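Metallo-carboxypeptidase (Pseudomonas aeruginosa, PDB 4A39) probably removes C-terminal residues from peptide or protein substrates as a zinc-dependent cytosolic carboxypeptidase of the M14 family. Local coordinates at residues Ile347-Lys352 with Ala367-Leu372; Arg310-Ile315 with Asn357-Thr362; Ala132-Arg137 with Met185-Met190; Gln301-Glu306 with Gln374-Thr379. One frame throughout, in Å; residues are numbered along the deposited sequence.

Interaction 1. Residues Ile347-Lys352 with Ala367-Leu372; sequences IEMPFK and ARSKRL. With GEM ((2-guanidinoethylmercapto)succinic acid), chain D.
M349 sets out with CG anti to its own carbonyl carbon; chi1 (-71°) and the extended chi2 carry the sulfur toward helix 366-383, and the bend at chi3 turns only the terminal methyl CE. From that helix L372 comes to meet it, CG anti to the backbone N (chi1 -178°), and the two side chains lie alongside, pointing opposite ways. The tightest apolar touch is CG of M349 against CD2 of L372, at 3.6 Å. The same methyl flanks the sulfur, and at 4.3 Å it also reaches CG2 of I347. One helical turn earlier, OG of S369 sits 3.7 Å from SD of M349, while its hydrogen bond goes back to O of S365. The strand runs roughly antiparallel to the helix, at 156°, and its alternation sorts the side chains: I347 and M349 face the helix, whereas E348, predicted to be the proton donor/acceptor, turns from it to the inhibitor, its OE2 lying 2.8 Å from O12 of GEM. The chemistry thus divides into a largely apolar, buried seam on one side, with S369 as its polar member and no hydrogen bond between the two segments, and ligand contact through E348 on the other.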
# COMPACT_ATOMS: atom_id res chain seq x y z
N ILE A 347 -4.99 6.19 -3.99
CA ILE A 347 -3.83 6.07 -4.86
C ILE A 347 -3.57 4.58 -5.05
O ILE A 347 -3.52 3.83 -4.07
CB ILE A 347 -2.56 6.75 -4.26
CG1 ILE A 347 -2.81 8.26 -4.08
CG2 ILE A 347 -1.36 6.52 -5.16
CD1 ILE A 347 -3.09 8.99 -5.38
N GLU A 348 -3.40 4.16 -6.29
CA GLU A 348 -3.18 2.75 -6.60
C GLU A 348 -1.88 2.45 -7.34
O GLU A 348 -1.66 2.94 -8.44
CB GLU A 348 -4.35 2.23 -7.44
CG GLU A 348 -5.72 2.28 -6.77
CD GLU A 348 -5.89 1.21 -5.71
OE1 GLU A 348 -5.07 0.27 -5.66
OE2 GLU A 348 -6.87 1.31 -4.94
N MET A 349 -1.03 1.65 -6.71
CA MET A 349 0.23 1.23 -7.32
C MET A 349 0.07 -0.24 -7.68
O MET A 349 -0.60 -1.00 -6.98
CB MET A 349 1.39 1.42 -6.34
CG MET A 349 1.75 2.88 -6.09
SD MET A 349 2.90 3.03 -4.71
CE MET A 349 1.73 2.96 -3.32
N PRO A 350 0.69 -0.67 -8.79
CA PRO A 350 0.59 -2.06 -9.25
C PRO A 350 1.47 -3.12 -8.59
O PRO A 350 2.58 -2.83 -8.16
CB PRO A 350 0.93 -1.93 -10.73
CG PRO A 350 2.02 -0.90 -10.71
CD PRO A 350 1.47 0.15 -9.74
N PHE A 351 0.94 -4.34 -8.52
CA PHE A 351 1.70 -5.47 -7.99
C PHE A 351 2.57 -5.98 -9.14
O PHE A 351 3.55 -6.69 -8.92
CB PHE A 351 0.79 -6.61 -7.53
CG PHE A 351 0.27 -6.45 -6.14
CD1 PHE A 351 -0.89 -5.72 -5.89
CD2 PHE A 351 0.95 -7.02 -5.07
CE1 PHE A 351 -1.36 -5.56 -4.59
CE2 PHE A 351 0.49 -6.86 -3.76
CZ PHE A 351 -0.67 -6.13 -3.52
N LYS A 352 2.18 -5.62 -10.36
CA LYS A 352 2.91 -6.02 -11.57
C LYS A 352 3.97 -4.95 -11.83
O LYS A 352 4.82 -4.71 -10.98
CB LYS A 352 1.93 -6.14 -12.75
CG LYS A 352 0.90 -7.26 -12.59
CD LYS A 352 -0.16 -7.23 -13.68
CE LYS A 352 -1.16 -8.37 -13.51
NZ LYS A 352 -2.21 -8.33 -14.57
N ALA A 367 11.32 0.77 -3.97
CA ALA A 367 12.02 2.01 -4.33
C ALA A 367 11.18 2.94 -5.19
O ALA A 367 11.17 4.16 -4.98
CB ALA A 367 13.33 1.67 -5.05
N ARG A 368 10.46 2.38 -6.17
CA ARG A 368 9.62 3.21 -7.03
C ARG A 368 8.42 3.73 -6.24
O ARG A 368 7.92 4.82 -6.52
CB ARG A 368 9.19 2.41 -8.26
CG ARG A 368 10.36 2.11 -9.19
CD ARG A 368 10.01 1.12 -10.29
NE ARG A 368 9.29 1.73 -11.41
CZ ARG A 368 8.84 1.05 -12.45
NH1 ARG A 368 9.02 -0.27 -12.50
NH2 ARG A 368 8.21 1.67 -13.44
N SER A 369 7.97 2.97 -5.25
CA SER A 369 6.86 3.38 -4.40
C SER A 369 7.31 4.58 -3.57
O SER A 369 6.58 5.56 -3.42
CB SER A 369 6.44 2.23 -3.48
OG SER A 369 5.98 1.12 -4.23
N LYS A 370 8.52 4.50 -3.04
CA LYS A 370 9.10 5.58 -2.25
C LYS A 370 9.19 6.85 -3.10
O LYS A 370 8.89 7.94 -2.63
CB LYS A 370 10.51 5.20 -1.76
CG LYS A 370 10.51 4.12 -0.68
CD LYS A 370 11.92 3.75 -0.23
CE LYS A 370 12.62 4.92 0.44
NZ LYS A 370 13.92 4.47 1.02
N ARG A 371 9.60 6.69 -4.35
CA ARG A 371 9.75 7.83 -5.25
C ARG A 371 8.40 8.48 -5.54
O ARG A 371 8.29 9.71 -5.59
CB ARG A 371 10.40 7.39 -6.57
CG ARG A 371 11.09 8.51 -7.33
CD ARG A 371 10.57 8.68 -8.75
NE ARG A 371 10.65 7.46 -9.55
CZ ARG A 371 11.78 6.84 -9.88
NH1 ARG A 371 12.95 7.31 -9.48
NH2 ARG A 371 11.73 5.73 -10.62
N LEU A 372 7.37 7.66 -5.73
CA LEU A 372 6.04 8.21 -5.99
C LEU A 372 5.59 9.04 -4.80
O LEU A 372 4.95 10.09 -4.96
CB LEU A 372 5.03 7.08 -6.26
CG LEU A 372 3.61 7.54 -6.61
CD1 LEU A 372 3.59 8.24 -7.96
CD2 LEU A 372 2.69 6.32 -6.64
C8 GEM D . -10.29 -0.24 -3.48
S7 GEM D . -9.58 1.29 -2.77
C6 GEM D . -10.51 2.56 -3.71
C5 GEM D . -10.95 2.13 -5.11
N3 GEM D . -12.02 1.13 -5.03
C1 GEM D . -13.23 1.43 -5.50
N4 GEM D . -13.45 2.64 -6.02
N2 GEM D . -14.22 0.55 -5.44
C9 GEM D . -10.94 -1.11 -2.40
O14 GEM D . -11.00 -0.65 -1.24
O15 GEM D . -11.36 -2.23 -2.76
C10 GEM D . -9.24 -1.02 -4.26
C11 GEM D . -8.09 -1.48 -3.35
O12 GEM D . -6.92 -1.20 -3.72
O13 GEM D . -8.39 -2.10 -2.32

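Interaction 2. Residues Arg310-Ile315 with Asn357-Thr362; sequences RGEFQI and NPEPGT
The carboxylate of E312 and the amide of N357 lie almost in one plane, 15° apart, and they meet at their edges rather than over a face. ND2 of N357 donates to OE1 of E312 at 3.1 Å and 163°, the acceptor lying practically in the amide plane and offering its anti lone pair, the one turned away from the other carboxylate oxygen. In N357, chi1 of -54° sets the amide beside the backbone N, where ND2 reaches E312; CB of N357 lies 3.4 Å from the same OE1. The second N-H of N357 is directed to a water 2.9 Å from ND2, which in turn makes a weak bond to O of G311, so one amide nitrogen ties both a side chain and a backbone carbonyl of residues 310-315. E359 adds a like charge, its OE2 standing 4.3 Å from OE1 of E312. That closeness is probably eased by arginines: R368 forms a salt bridge with OE1 of E312, R371 one with OE2, and R368 also has a long, weak ion pair with E359. E312 is thereby held through both oxygens, with coplanar geometry at the amide. The two segments are loops, one following helix 294-308 and the other joining strand 343-350 to helix 366-383. F313 leads back onto L307 of the first helix and A283 of strand 282-284, and R310 leans on S378 and V382 of helix 366-383, whose first turns also supply the two arginines.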
# COMPACT_ATOMS: atom_id res chain seq x y z
N ARG A 310 5.20 14.88 -13.16
CA ARG A 310 6.35 14.68 -12.28
C ARG A 310 6.75 13.25 -11.94
O ARG A 310 7.94 12.95 -11.82
CB ARG A 310 6.13 15.44 -10.98
CG ARG A 310 5.98 16.95 -11.14
CD ARG A 310 5.79 17.62 -9.79
NE ARG A 310 5.85 19.07 -9.89
CZ ARG A 310 4.97 19.82 -10.55
NH1 ARG A 310 3.94 19.25 -11.17
NH2 ARG A 310 5.11 21.14 -10.59
N GLY A 311 5.78 12.36 -11.76
CA GLY A 311 6.14 11.00 -11.38
C GLY A 311 5.64 9.89 -12.29
O GLY A 311 5.17 10.13 -13.40
N GLU A 312 5.77 8.66 -11.81
CA GLU A 312 5.31 7.51 -12.57
C GLU A 312 3.84 7.41 -12.20
O GLU A 312 3.47 6.75 -11.22
CB GLU A 312 6.07 6.26 -12.16
CG GLU A 312 7.58 6.41 -12.28
CD GLU A 312 8.30 5.08 -12.33
OE1 GLU A 312 8.36 4.48 -13.42
OE2 GLU A 312 8.79 4.64 -11.27
N PHE A 313 3.01 8.07 -13.00
CA PHE A 313 1.58 8.14 -12.75
C PHE A 313 0.87 8.42 -14.07
O PHE A 313 1.37 9.19 -14.90
CB PHE A 313 1.31 9.28 -11.76
CG PHE A 313 -0.14 9.48 -11.42
CD1 PHE A 313 -0.74 8.74 -10.41
CD2 PHE A 313 -0.91 10.40 -12.13
CE1 PHE A 313 -2.09 8.90 -10.11
CE2 PHE A 313 -2.26 10.58 -11.83
CZ PHE A 313 -2.85 9.82 -10.82
N GLN A 314 -0.29 7.81 -14.28
CA GLN A 314 -1.04 8.04 -15.51
C GLN A 314 -2.54 8.13 -15.27
O GLN A 314 -3.00 7.90 -14.15
CB GLN A 314 -0.69 6.96 -16.55
CG GLN A 314 -0.93 5.53 -16.10
CD GLN A 314 -2.37 5.12 -16.23
OE1 GLN A 314 -2.89 4.97 -17.34
NE2 GLN A 314 -3.04 4.95 -15.10
N ILE A 315 -3.29 8.48 -16.30
CA ILE A 315 -4.73 8.66 -16.16
C ILE A 315 -5.63 7.70 -16.95
O ILE A 315 -6.73 7.37 -16.50
CB ILE A 315 -5.12 10.09 -16.57
CG1 ILE A 315 -4.31 11.10 -15.75
CG2 ILE A 315 -6.62 10.31 -16.35
CD1 ILE A 315 -4.40 12.52 -16.25
N ASN A 357 6.44 2.81 -18.02
CA ASN A 357 7.90 2.86 -17.88
C ASN A 357 8.36 1.47 -17.44
O ASN A 357 8.63 1.24 -16.26
CB ASN A 357 8.32 3.87 -16.81
CG ASN A 357 7.74 5.25 -17.04
OD1 ASN A 357 7.59 5.69 -18.18
ND2 ASN A 357 7.42 5.95 -15.95
N PRO A 358 8.46 0.53 -18.40
CA PRO A 358 8.88 -0.84 -18.11
C PRO A 358 10.26 -1.01 -17.47
O PRO A 358 11.25 -0.44 -17.95
CB PRO A 358 8.80 -1.52 -19.48
CG PRO A 358 7.79 -0.71 -20.23
CD PRO A 358 8.14 0.70 -19.82
N GLU A 359 10.30 -1.78 -16.39
CA GLU A 359 11.53 -2.10 -15.67
C GLU A 359 11.29 -3.54 -15.18
O GLU A 359 11.21 -3.79 -13.98
CB GLU A 359 11.74 -1.12 -14.51
CG GLU A 359 12.10 0.29 -15.00
CD GLU A 359 12.26 1.32 -13.89
OE1 GLU A 359 12.59 0.95 -12.73
OE2 GLU A 359 12.08 2.52 -14.18
N PRO A 360 11.17 -4.49 -16.12
CA PRO A 360 10.93 -5.92 -15.90
C PRO A 360 11.76 -6.64 -14.84
O PRO A 360 11.28 -7.57 -14.20
CB PRO A 360 11.15 -6.53 -17.29
CG PRO A 360 10.82 -5.42 -18.21
CD PRO A 360 11.46 -4.24 -17.54
N GLY A 361 13.01 -6.21 -14.67
CA GLY A 361 13.87 -6.85 -13.70
C GLY A 361 13.33 -6.79 -12.28
O GLY A 361 13.53 -7.71 -11.49
N THR A 362 12.62 -5.72 -11.97
CA THR A 362 12.06 -5.55 -10.63
C THR A 362 10.56 -5.33 -10.63
O THR A 362 9.91 -5.49 -9.60
CB THR A 362 12.65 -4.32 -9.92
OG1 THR A 362 12.31 -3.14 -10.67
CG2 THR A 362 14.16 -4.43 -9.81
O HOH W 1 7.17 8.88 -15.77

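Interaction 3. Residues Ala132-Arg137 with Met185-Met190; sequences ARLVER and MAEWFM
Helix 185-196 begins just after the zinc ligands H180 and E183 of the HxxE motif found in M14 peptidases, and helix 128-138 packs against it. Between residues 132-137 and 185-190 the contact rests on L134, which has CG anti to its backbone N (chi1 175°) and pushes one branch across: its CD2 lies 3.9 Å from OE2 of E187 and 4.5 Å from C of M190. E187 leaves its helix in the same way, then bends at chi2, and leucine and glutamate run antiparallel, flank to flank. The buried carboxylate is not left to the methyl group. H131 bonds to OE2, R128 makes a salt bridge to OE1, and N219 donates to that oxygen as well, so the leucine's own helix also brings polar partners that fix the acid. The M190 side chain sets out in the direction of L134 and then curls off, so the nearest approach is to its backbone carbon. L134 is further enclosed by I194, E191 and Y126. Behind the contact, M190 rests on V175 and A177 of strand 171-177, while W188 and F189 turn to helix 366-383; helix 185-196 is thus sandwiched between the central sheet and helices 128-138 and 366-383.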
# COMPACT_ATOMS: atom_id res chain seq x y z
N ALA A 132 8.84 0.14 12.64
CA ALA A 132 9.36 0.75 13.85
C ALA A 132 10.51 1.69 13.51
O ALA A 132 10.60 2.79 14.05
CB ALA A 132 9.83 -0.32 14.82
N ARG A 133 11.38 1.26 12.61
CA ARG A 133 12.51 2.08 12.20
C ARG A 133 12.04 3.35 11.50
O ARG A 133 12.62 4.43 11.68
CB ARG A 133 13.46 1.30 11.29
CG ARG A 133 14.20 0.18 12.01
CD ARG A 133 15.41 -0.31 11.21
NE ARG A 133 15.04 -0.98 9.96
CZ ARG A 133 14.51 -2.20 9.89
NH1 ARG A 133 14.29 -2.90 11.00
NH2 ARG A 133 14.22 -2.73 8.71
N LEU A 134 10.99 3.23 10.69
CA LEU A 134 10.46 4.39 9.98
C LEU A 134 9.91 5.41 10.97
O LEU A 134 10.11 6.61 10.82
CB LEU A 134 9.34 3.97 9.02
CG LEU A 134 8.62 5.13 8.31
CD1 LEU A 134 9.62 5.91 7.46
CD2 LEU A 134 7.50 4.59 7.43
N VAL A 135 9.19 4.92 11.98
CA VAL A 135 8.63 5.81 12.98
C VAL A 135 9.75 6.49 13.77
O VAL A 135 9.71 7.70 13.99
CB VAL A 135 7.68 5.05 13.95
CG1 VAL A 135 7.29 5.95 15.12
CG2 VAL A 135 6.43 4.61 13.21
N GLU A 136 10.75 5.71 14.18
CA GLU A 136 11.88 6.26 14.92
C GLU A 136 12.57 7.34 14.10
O GLU A 136 12.95 8.39 14.62
CB GLU A 136 12.88 5.14 15.27
CG GLU A 136 14.28 5.64 15.63
CD GLU A 136 15.23 4.52 16.02
OE1 GLU A 136 15.23 3.47 15.35
OE2 GLU A 136 15.98 4.70 17.01
N ARG A 137 12.74 7.07 12.81
CA ARG A 137 13.38 8.04 11.92
C ARG A 137 12.55 9.31 11.78
O ARG A 137 13.09 10.42 11.80
CB ARG A 137 13.61 7.41 10.54
CG ARG A 137 14.17 8.37 9.51
CD ARG A 137 14.36 7.67 8.17
NE ARG A 137 15.31 6.57 8.26
CZ ARG A 137 16.62 6.73 8.40
NH1 ARG A 137 17.15 7.95 8.45
NH2 ARG A 137 17.42 5.67 8.49
N MET A 185 3.16 -2.14 -0.97
CA MET A 185 3.69 -0.99 -1.68
C MET A 185 3.24 0.28 -0.97
O MET A 185 3.90 1.32 -1.04
CB MET A 185 3.19 -0.97 -3.13
CG MET A 185 1.67 -1.08 -3.29
SD MET A 185 1.05 -2.78 -3.23
CE MET A 185 1.48 -3.34 -4.90
N ALA A 186 2.11 0.20 -0.27
CA ALA A 186 1.56 1.36 0.43
C ALA A 186 2.48 1.95 1.50
O ALA A 186 2.73 3.16 1.50
CB ALA A 186 0.20 1.00 1.03
N GLU A 187 2.99 1.13 2.42
CA GLU A 187 3.88 1.71 3.42
C GLU A 187 5.23 2.10 2.80
O GLU A 187 5.89 3.00 3.31
CB GLU A 187 4.06 0.78 4.63
CG GLU A 187 4.97 1.38 5.70
CD GLU A 187 4.65 0.96 7.13
OE1 GLU A 187 4.14 -0.16 7.34
OE2 GLU A 187 4.92 1.76 8.05
N TRP A 188 5.63 1.45 1.71
CA TRP A 188 6.88 1.83 1.06
C TRP A 188 6.70 3.28 0.59
O TRP A 188 7.61 4.10 0.71
CB TRP A 188 7.19 0.93 -0.14
CG TRP A 188 7.84 -0.37 0.25
CD1 TRP A 188 7.28 -1.62 0.23
CD2 TRP A 188 9.19 -0.54 0.71
NE1 TRP A 188 8.19 -2.55 0.65
CE2 TRP A 188 9.37 -1.92 0.95
CE3 TRP A 188 10.26 0.33 0.93
CZ2 TRP A 188 10.58 -2.45 1.42
CZ3 TRP A 188 11.47 -0.20 1.40
CH2 TRP A 188 11.62 -1.58 1.63
N PHE A 189 5.52 3.58 0.06
CA PHE A 189 5.18 4.93 -0.41
C PHE A 189 5.36 5.91 0.76
O PHE A 189 5.93 6.99 0.60
CB PHE A 189 3.72 4.93 -0.91
CG PHE A 189 3.17 6.30 -1.26
CD1 PHE A 189 2.75 7.17 -0.26
CD2 PHE A 189 3.01 6.68 -2.59
CE1 PHE A 189 2.17 8.40 -0.57
CE2 PHE A 189 2.43 7.91 -2.92
CZ PHE A 189 2.01 8.77 -1.91
N MET A 190 4.89 5.51 1.94
CA MET A 190 5.00 6.36 3.12
C MET A 190 6.46 6.57 3.54
O MET A 190 6.83 7.66 3.99
CB MET A 190 4.22 5.75 4.29
CG MET A 190 2.73 5.56 4.00
SD MET A 190 1.85 7.11 3.63
CE MET A 190 1.68 7.80 5.28

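Interaction 4. Residues Gln301-Glu306 with Gln374-Thr379; sequences QRFREE and QDVLST
T379 and F303 carry most of this contact, with E306 closing one side. The methyl CG2 of T379 stands over a face of the F303 ring, 4.2 Å from its centroid and 27° off the ring normal, a CH-pi contact in which the threonine side chain runs nearly perpendicular to that of F303. It leans to one side of the ring, with CD2 of F303 the nearest ring atom at 3.8 Å. The same methyl is 3.9 Å from CB of E306, so it is lodged in the groove between residues one turn apart. T379 can afford this because its hydroxyl looks elsewhere: OG1 donates to O of D375 at 3.2 Å, reaching that carbonyl from the face opposite to the backbone N of T379, and leaves CG2 to face the other helix. At its edge the F303 ring meets V376, CZ to CG1 being 4.4 Å. E306 contributes its CB and its backbone carbonyl group; its carboxylate bends away, where OE2 takes NH1 of R302 at 2.9 Å in a salt bridge and OE1 pairs with R310. The segment axes pass 10.1 Å apart at 130°; the backbones come nearest at the CA atoms of E306 and T379. Helices 294-308 and 366-383 thus lie together beside the sheet, with F345 of strand 343-350 meeting the F303 ring and V376 running on to F189 of helix 185-196.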
# COMPACT_ATOMS: atom_id res chain seq x y z
N GLN A 301 -8.63 17.07 -11.38
CA GLN A 301 -7.99 17.22 -12.68
C GLN A 301 -6.60 17.83 -12.47
O GLN A 301 -5.61 17.35 -13.04
CB GLN A 301 -8.83 18.14 -13.58
CG GLN A 301 -8.71 17.90 -15.08
CD GLN A 301 -7.33 18.14 -15.63
OE1 GLN A 301 -6.75 19.22 -15.45
NE2 GLN A 301 -6.79 17.14 -16.32
N ARG A 302 -6.53 18.87 -11.66
CA ARG A 302 -5.26 19.54 -11.35
C ARG A 302 -4.23 18.59 -10.76
O ARG A 302 -3.07 18.57 -11.18
CB ARG A 302 -5.51 20.70 -10.38
CG ARG A 302 -6.24 21.89 -10.97
CD ARG A 302 -5.30 22.74 -11.81
NE ARG A 302 -4.23 23.31 -11.00
CZ ARG A 302 -2.94 23.22 -11.29
NH1 ARG A 302 -2.55 22.57 -12.39
NH2 ARG A 302 -2.03 23.77 -10.50
N PHE A 303 -4.65 17.80 -9.77
CA PHE A 303 -3.78 16.84 -9.10
C PHE A 303 -3.22 15.80 -10.06
O PHE A 303 -2.01 15.53 -10.08
CB PHE A 303 -4.55 16.14 -7.98
CG PHE A 303 -3.71 15.18 -7.17
CD1 PHE A 303 -3.53 13.87 -7.59
CD2 PHE A 303 -3.09 15.60 -6.00
CE1 PHE A 303 -2.76 12.97 -6.86
CE2 PHE A 303 -2.32 14.71 -5.25
CZ PHE A 303 -2.15 13.39 -5.69
N ARG A 304 -4.10 15.20 -10.86
CA ARG A 304 -3.67 14.17 -11.81
C ARG A 304 -2.70 14.71 -12.86
O ARG A 304 -1.71 14.05 -13.18
CB ARG A 304 -4.89 13.56 -12.52
CG ARG A 304 -5.68 12.58 -11.68
CD ARG A 304 -6.83 11.99 -12.48
NE ARG A 304 -7.54 10.92 -11.77
CZ ARG A 304 -8.84 10.95 -11.50
NH1 ARG A 304 -9.58 11.98 -11.87
NH2 ARG A 304 -9.40 9.93 -10.85
N GLU A 305 -2.98 15.91 -13.35
CA GLU A 305 -2.14 16.54 -14.37
C GLU A 305 -0.75 16.88 -13.84
O GLU A 305 0.26 16.61 -14.50
CB GLU A 305 -2.82 17.80 -14.90
CG GLU A 305 -2.28 18.28 -16.24
CD GLU A 305 -3.15 19.37 -16.87
OE1 GLU A 305 -4.27 19.60 -16.38
OE2 GLU A 305 -2.70 19.98 -17.86
N GLU A 306 -0.70 17.49 -12.66
CA GLU A 306 0.57 17.86 -12.07
C GLU A 306 1.39 16.65 -11.64
O GLU A 306 2.62 16.65 -11.75
CB GLU A 306 0.35 18.79 -10.87
CG GLU A 306 -0.24 20.16 -11.24
CD GLU A 306 0.72 21.06 -12.00
OE1 GLU A 306 1.87 20.66 -12.28
OE2 GLU A 306 0.32 22.20 -12.31
N GLN A 374 7.46 10.78 -2.88
CA GLN A 374 8.16 12.05 -2.95
C GLN A 374 7.59 12.94 -4.05
O GLN A 374 7.53 14.16 -3.90
CB GLN A 374 9.66 11.80 -3.17
CG GLN A 374 10.29 11.04 -2.01
CD GLN A 374 11.77 10.79 -2.20
OE1 GLN A 374 12.18 10.15 -3.16
NE2 GLN A 374 12.58 11.30 -1.27
N ASP A 375 7.17 12.34 -5.16
CA ASP A 375 6.61 13.13 -6.26
C ASP A 375 5.22 13.66 -5.89
O ASP A 375 4.80 14.71 -6.37
CB ASP A 375 6.55 12.32 -7.56
CG ASP A 375 7.94 12.03 -8.12
OD1 ASP A 375 8.84 12.88 -7.94
OD2 ASP A 375 8.12 10.98 -8.76
N VAL A 376 4.52 12.92 -5.04
CA VAL A 376 3.20 13.36 -4.60
C VAL A 376 3.39 14.62 -3.75
O VAL A 376 2.59 15.56 -3.82
CB VAL A 376 2.49 12.27 -3.77
CG1 VAL A 376 1.33 12.87 -2.99
CG2 VAL A 376 1.96 11.18 -4.71
N LEU A 377 4.45 14.65 -2.94
CA LEU A 377 4.72 15.82 -2.11
C LEU A 377 4.96 17.03 -3.00
O LEU A 377 4.50 18.13 -2.69
CB LEU A 377 5.93 15.58 -1.21
CG LEU A 377 5.67 14.71 0.03
CD1 LEU A 377 6.96 14.49 0.80
CD2 LEU A 377 4.64 15.40 0.91
N SER A 378 5.66 16.82 -4.11
CA SER A 378 5.92 17.91 -5.05
C SER A 378 4.60 18.43 -5.61
O SER A 378 4.42 19.64 -5.78
CB SER A 378 6.82 17.45 -6.20
OG SER A 378 8.15 17.25 -5.77
N THR A 379 3.69 17.51 -5.91
CA THR A 379 2.39 17.87 -6.46
C THR A 379 1.58 18.68 -5.45
O THR A 379 0.94 19.67 -5.81
CB THR A 379 1.60 16.60 -6.87
OG1 THR A 379 2.32 15.92 -7.91
CG2 THR A 379 0.21 16.97 -7.39

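Helix 366-383 ties the set together, shared outright by interactions 1 and 4. Its R368 joins interaction 1 to interaction 2, NH2 lying 2.8 Å from OE1 of E312, and R371 adds a second salt bridge to that acid, OE2 standing 3.2 Å from its NH2. Interaction 3 also meets this helix, F189 CZ being 3.7 Å from CG2 of V376 in interaction 4, and touches interaction 1 through M185 and W188, whereas interactions 2 and 3 do not touch. Interaction 1 is the one in direct contact with the inhibitor; the side chain of M349 lies about 10 Å from the zinc, that of E187 about 12 Å, and that of F303 about 13 Å from GEM.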